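PDB 4ECO: uncharacterized protein from Bacteroides eggerthii DSM 20697, which is of unknown function but folds as a leucine-rich repeat solenoid, an architecture that often serves protein binding, and so probably recognises a protein partner. Local coordinates for residues Gln103-Glu108 with Val202-Lys207; Val435-Leu440 with Leu459-Leu464. One frame throughout, in Å; residues are numbered along the deposited sequence.

Both contacts join neighbouring turns of the leucine-rich repeat solenoid, on opposite sides of the chain's centre; their own centres lie about 50 Å apart and they do not touch. They hold different elements. Contact 1 pairs the turns that lead into strands 109-111 and 210-214, is partly buried, and has a salt bridge at its outer edge, where Lys207 is exposed. Contact 2 joins strands 435-439 and 461-463 themselves, is almost wholly buried, and relies on parallel backbone hydrogen bonds with isoleucines on one face and serines and asparagines on the other. Thus contact 1 lacks backbone bonds between its segments, whereas contact 2 is dominated by them.

Contact 1: Gln103-Glu108 with Val202-Lys207; sequences QLTELE and VMRLTK
A salt bridge between Glu106 and Lys207 at the outer edge, and a leucine pair deeper in, join two turns that precede parallel strands 109-111 and 210-214 of the leucine-rich repeat solenoid. The two turns are related in sequence, Leu-Thr-Glu-Leu against Leu-Thr-Lys, and in shape: Leu104 and Leu205 each centre an inverse gamma turn. The chains approach closely where CA of Thr105 lies 4.7 Å from CA of Leu205. On the inner side, CD2 of Leu107 rests 3.8 Å from CD1 of Leu205, the two side chains running alongside each other in one direction; Leu107 also packs on Val83 and Leu86 of strand 83-87, which places this pair in the hydrophobic interior. At the end away from Lys207, the Arg204 guanidinium approaches Thr105 obliquely, NH1 lying 3.4 Å from CG2. That group is held by outside partners: NH1 bonds to Gly102 O, and NE forms a salt bridge with Glu241. Lys207 stretches past the first turn, with its CG 3.6 Å from Thr105 O. Glu106 reaches the same place by a different shape, since its chain bends at chi2 (-44°) while that of Lys207 stays extended beyond CG. A leucine in place of Glu106 would probably leave the Lys207 ammonium without its mate in this contact and free to swing toward solvent. The carboxylate also has a long, weak ion pair from OE2 to Arg82. Its stronger bond is the one across the contact, in which Lys207 NZ meets the syn lone pair of Glu106 OE1 at 3.0 Å.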
loop_
_atom_site.group_PDB
_atom_site.type_symbol
_atom_site.label_atom_id
_atom_site.label_comp_id
_atom_site.label_asym_id
_atom_site.label_seq_id
_atom_site.Cartn_x
_atom_site.Cartn_y
_atom_site.Cartn_z
ATOM N N GLN A 103 22.875 11.130 28.516
ATOM C CA GLN A 103 22.809 12.445 29.152
ATOM C C GLN A 103 21.524 13.187 28.747
ATOM O O GLN A 103 20.929 13.897 29.572
ATOM C CB GLN A 103 24.070 13.276 28.773
ATOM C CG GLN A 103 24.085 14.741 29.220
ATOM C CD GLN A 103 23.723 14.974 30.667
ATOM O OE1 GLN A 103 24.164 14.268 31.590
ATOM N NE2 GLN A 103 22.897 15.979 30.880
ATOM N N LEU A 104 21.110 13.014 27.482
ATOM C CA LEU A 104 19.967 13.675 26.860
ATOM C C LEU A 104 18.677 13.057 27.342
ATOM O O LEU A 104 17.940 12.483 26.546
ATOM C CB LEU A 104 20.077 13.556 25.318
ATOM C CG LEU A 104 21.392 13.943 24.651
ATOM C CD1 LEU A 104 21.254 13.868 23.162
ATOM C CD2 LEU A 104 21.818 15.328 25.047
ATOM N N THR A 105 18.397 13.174 28.652
ATOM C CA THR A 105 17.237 12.542 29.294
ATOM C C THR A 105 15.888 13.220 28.952
ATOM O O THR A 105 14.830 12.632 29.214
ATOM C CB THR A 105 17.442 12.515 30.800
ATOM O OG1 THR A 105 17.773 13.830 31.276
ATOM C CG2 THR A 105 18.487 11.489 31.212
ATOM N N GLU A 106 15.914 14.402 28.330
ATOM C CA GLU A 106 14.677 15.101 27.979
ATOM C C GLU A 106 14.231 14.730 26.586
ATOM O O GLU A 106 13.189 15.221 26.122
ATOM C CB GLU A 106 14.822 16.637 28.105
ATOM C CG GLU A 106 15.090 17.107 29.526
ATOM C CD GLU A 106 14.246 16.461 30.613
ATOM O OE1 GLU A 106 13.003 16.449 30.463
ATOM O OE2 GLU A 106 14.825 15.965 31.610
ATOM N N LEU A 107 15.022 13.855 25.919
ATOM C CA LEU A 107 14.816 13.356 24.554
ATOM C C LEU A 107 13.503 12.582 24.441
ATOM O O LEU A 107 13.259 11.644 25.223
ATOM C CB LEU A 107 15.999 12.459 24.188
ATOM C CG LEU A 107 16.499 12.378 22.762
ATOM C CD1 LEU A 107 16.696 13.728 22.141
ATOM C CD2 LEU A 107 17.824 11.679 22.734
ATOM N N GLU A 108 12.627 13.044 23.519
ATOM C CA GLU A 108 11.333 12.443 23.183
ATOM C C GLU A 108 11.435 11.730 21.849
ATOM O O GLU A 108 10.898 10.649 21.700
ATOM C CB GLU A 108 10.211 13.490 23.135
ATOM C CG GLU A 108 9.680 13.989 24.468
ATOM C CD GLU A 108 8.581 15.039 24.333
ATOM O OE1 GLU A 108 7.648 14.826 23.522
ATOM O OE2 GLU A 108 8.654 16.078 25.037
ATOM N N VAL A 202 20.700 4.211 25.828
ATOM C CA VAL A 202 19.368 4.600 25.348
ATOM C C VAL A 202 18.284 4.284 26.467
ATOM O O VAL A 202 17.312 5.038 26.603
ATOM C CB VAL A 202 19.078 3.916 23.980
ATOM C CG1 VAL A 202 17.651 4.164 23.498
ATOM C CG2 VAL A 202 20.064 4.407 22.932
HETATM N N MSE A 203 18.534 3.250 27.324
HETATM C CA MSE A 203 17.688 2.857 28.477
HETATM C C MSE A 203 17.548 3.971 29.527
HETATM O O MSE A 203 16.730 3.849 30.448
HETATM C CB MSE A 203 18.281 1.642 29.198
HETATM C CG MSE A 203 18.428 0.381 28.374
HETATM SE SE MSE A 203 19.151 -0.984 29.567
HETATM C CE MSE A 203 19.671 -2.335 28.262
ATOM N N ARG A 204 18.427 4.992 29.461
ATOM C CA ARG A 204 18.385 6.113 30.383
ATOM C C ARG A 204 17.353 7.141 29.915
ATOM O O ARG A 204 16.796 7.860 30.751
ATOM C CB ARG A 204 19.768 6.752 30.532
ATOM C CG ARG A 204 19.917 7.568 31.815
ATOM C CD ARG A 204 21.372 7.809 32.107
ATOM N NE ARG A 204 21.599 8.568 33.334
ATOM C CZ ARG A 204 21.714 9.891 33.391
ATOM N NH1 ARG A 204 21.622 10.622 32.288
ATOM N NH2 ARG A 204 21.933 10.494 34.551
ATOM N N LEU A 205 17.065 7.184 28.598
ATOM C CA LEU A 205 16.121 8.135 27.988
ATOM C C LEU A 205 14.689 7.655 28.220
ATOM O O LEU A 205 14.000 7.226 27.294
ATOM C CB LEU A 205 16.427 8.319 26.481
ATOM C CG LEU A 205 17.913 8.410 26.082
ATOM C CD1 LEU A 205 18.082 8.368 24.593
ATOM C CD2 LEU A 205 18.605 9.614 26.700
ATOM N N THR A 206 14.243 7.738 29.480
ATOM C CA THR A 206 12.929 7.255 29.923
ATOM C C THR A 206 11.777 8.099 29.350
ATOM O O THR A 206 10.623 7.690 29.503
ATOM C CB THR A 206 12.845 7.202 31.469
ATOM O OG1 THR A 206 13.010 8.513 32.019
ATOM C CG2 THR A 206 13.867 6.237 32.086
ATOM N N LYS A 207 12.071 9.240 28.675
ATOM C CA LYS A 207 11.028 10.098 28.100
ATOM C C LYS A 207 10.881 9.861 26.581
ATOM O O LYS A 207 9.980 10.443 25.963
ATOM C CB LYS A 207 11.310 11.589 28.394
ATOM C CG LYS A 207 11.333 11.913 29.875
ATOM C CD LYS A 207 11.186 13.385 30.163
ATOM C CE LYS A 207 11.299 13.605 31.651
ATOM N NZ LYS A 207 10.865 14.968 32.046
#

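Contact 2: Val435-Leu440 with Leu459-Leu464; sequences VSSINL and LSSINL
The carbonyl oxygen of Ser436 is gripped by two successive backbone amides, Ser460 N at 2.7 Å and Ser461 N at 3.2 Å. The first donor lies in the carbonyl plane on a lone pair, while the second comes nearly along the C=O axis; the two donors lie where the loop at Ser460 enters strand 461-463. From there the pairing is regular and parallel, the short strand axes running 4.9 Å apart. Both backbone polar groups of Ile438 turn to the same strand, its N donating to Ser461 O and its O accepting from Asn463 N at 2.9 Å. Leu440 N then closes the run on Asn463 O. Side chains alternate between two faces. On one, CG2 of Ile438 sits 3.6 Å from CG1 of Ile462 and 3.7 Å from CD2 of Leu459; in both isoleucines CG1 is anti to the backbone N (chi1 -172° and -170°), which sets them alongside, pointing the same way. Helix 451-454 covers this apolar face through Leu452 and Phe453. On the other, Ser437 OG and Ser461 OG share a hydrogen bond of 2.8 Å, and the amides of Asn439 and Asn463 run side by side with near-parallel planes, 9° apart. Both ND2 atoms bond to Asp157, to its OD2 from Asn439 and its main-chain O from Asn463, while the OD1 atoms turn to Ser441 OG and Met465 N. Further on, Asn467 ND2 binds the O atoms of both Leu440 and Leu464, an asparagine bridging successive turns as is characteristic of the leucine-rich repeat solenoid.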
loop_
_atom_site.group_PDB
_atom_site.type_symbol
_atom_site.label_atom_id
_atom_site.label_comp_id
_atom_site.label_asym_id
_atom_site.label_seq_id
_atom_site.Cartn_x
_atom_site.Cartn_y
_atom_site.Cartn_z
ATOM N N VAL A 435 -17.997 -4.345 0.095
ATOM C CA VAL A 435 -17.025 -3.519 -0.635
ATOM C C VAL A 435 -17.669 -2.953 -1.903
ATOM O O VAL A 435 -18.534 -3.589 -2.490
ATOM C CB VAL A 435 -15.721 -4.320 -0.941
ATOM C CG1 VAL A 435 -15.953 -5.454 -1.940
ATOM C CG2 VAL A 435 -14.613 -3.405 -1.420
ATOM N N SER A 436 -17.237 -1.750 -2.310
ATOM C CA SER A 436 -17.719 -1.055 -3.511
ATOM C C SER A 436 -17.009 -1.576 -4.777
ATOM O O SER A 436 -17.652 -1.668 -5.827
ATOM C CB SER A 436 -17.518 0.456 -3.378
ATOM O OG SER A 436 -18.146 0.987 -2.218
ATOM N N SER A 437 -15.708 -1.933 -4.685
ATOM C CA SER A 437 -14.975 -2.399 -5.863
ATOM C C SER A 437 -14.203 -3.700 -5.609
ATOM O O SER A 437 -13.526 -3.834 -4.593
ATOM C CB SER A 437 -14.002 -1.321 -6.345
ATOM O OG SER A 437 -13.376 -1.642 -7.578
ATOM N N ILE A 438 -14.279 -4.647 -6.552
ATOM C CA ILE A 438 -13.548 -5.903 -6.410
ATOM C C ILE A 438 -12.663 -6.069 -7.653
ATOM O O ILE A 438 -13.109 -5.906 -8.789
ATOM C CB ILE A 438 -14.449 -7.162 -6.103
ATOM C CG1 ILE A 438 -13.591 -8.399 -5.783
ATOM C CG2 ILE A 438 -15.496 -7.439 -7.166
ATOM C CD1 ILE A 438 -14.256 -9.442 -4.997
ATOM N N ASN A 439 -11.384 -6.317 -7.410
ATOM C CA ASN A 439 -10.422 -6.511 -8.482
ATOM C C ASN A 439 -10.086 -7.977 -8.531
ATOM O O ASN A 439 -9.345 -8.471 -7.682
ATOM C CB ASN A 439 -9.177 -5.637 -8.287
ATOM C CG ASN A 439 -8.216 -5.677 -9.458
ATOM O OD1 ASN A 439 -8.256 -6.552 -10.335
ATOM N ND2 ASN A 439 -7.312 -4.721 -9.489
ATOM N N LEU A 440 -10.673 -8.673 -9.494
ATOM C CA LEU A 440 -10.449 -10.101 -9.715
ATOM C C LEU A 440 -9.705 -10.335 -11.049
ATOM O O LEU A 440 -9.747 -11.449 -11.584
ATOM C CB LEU A 440 -11.781 -10.858 -9.687
ATOM C CG LEU A 440 -12.399 -11.061 -8.315
ATOM C CD1 LEU A 440 -13.849 -11.433 -8.446
ATOM C CD2 LEU A 440 -11.640 -12.105 -7.537
ATOM N N LEU A 459 -21.442 -3.811 -4.571
ATOM C CA LEU A 459 -20.480 -3.592 -5.647
ATOM C C LEU A 459 -20.959 -2.583 -6.694
ATOM O O LEU A 459 -21.973 -2.794 -7.351
ATOM C CB LEU A 459 -20.148 -4.917 -6.341
ATOM C CG LEU A 459 -19.371 -5.906 -5.519
ATOM C CD1 LEU A 459 -19.438 -7.268 -6.136
ATOM C CD2 LEU A 459 -17.944 -5.447 -5.298
ATOM N N SER A 460 -20.191 -1.510 -6.863
ATOM C CA SER A 460 -20.435 -0.508 -7.883
ATOM C C SER A 460 -19.505 -0.765 -9.107
ATOM O O SER A 460 -19.790 -0.291 -10.211
ATOM C CB SER A 460 -20.261 0.910 -7.323
ATOM O OG SER A 460 -19.005 1.145 -6.708
ATOM N N SER A 461 -18.411 -1.525 -8.915
ATOM C CA SER A 461 -17.465 -1.859 -9.982
ATOM C C SER A 461 -16.801 -3.218 -9.750
ATOM O O SER A 461 -16.494 -3.586 -8.606
ATOM C CB SER A 461 -16.390 -0.791 -10.116
ATOM O OG SER A 461 -15.584 -0.725 -8.959
ATOM N N ILE A 462 -16.579 -3.956 -10.851
ATOM C CA ILE A 462 -15.945 -5.261 -10.840
ATOM C C ILE A 462 -14.905 -5.344 -11.969
ATOM O O ILE A 462 -15.155 -4.927 -13.098
ATOM C CB ILE A 462 -16.988 -6.398 -10.924
ATOM C CG1 ILE A 462 -16.357 -7.782 -10.657
ATOM C CG2 ILE A 462 -17.824 -6.364 -12.226
ATOM C CD1 ILE A 462 -17.334 -8.887 -10.308
ATOM N N ASN A 463 -13.743 -5.915 -11.655
ATOM C CA ASN A 463 -12.709 -6.106 -12.653
ATOM C C ASN A 463 -12.502 -7.571 -12.824
ATOM O O ASN A 463 -12.078 -8.234 -11.897
ATOM C CB ASN A 463 -11.423 -5.401 -12.249
ATOM C CG ASN A 463 -10.518 -5.130 -13.410
ATOM O OD1 ASN A 463 -10.526 -5.814 -14.473
ATOM N ND2 ASN A 463 -9.703 -4.124 -13.204
ATOM N N LEU A 464 -12.884 -8.100 -13.968
ATOM C CA LEU A 464 -12.763 -9.533 -14.267
ATOM C C LEU A 464 -11.845 -9.734 -15.471
ATOM O O LEU A 464 -11.809 -10.807 -16.056
ATOM C CB LEU A 464 -14.147 -10.138 -14.499
ATOM C CG LEU A 464 -14.859 -10.546 -13.236
ATOM C CD1 LEU A 464 -16.348 -10.680 -13.469
ATOM C CD2 LEU A 464 -14.282 -11.828 -12.689
#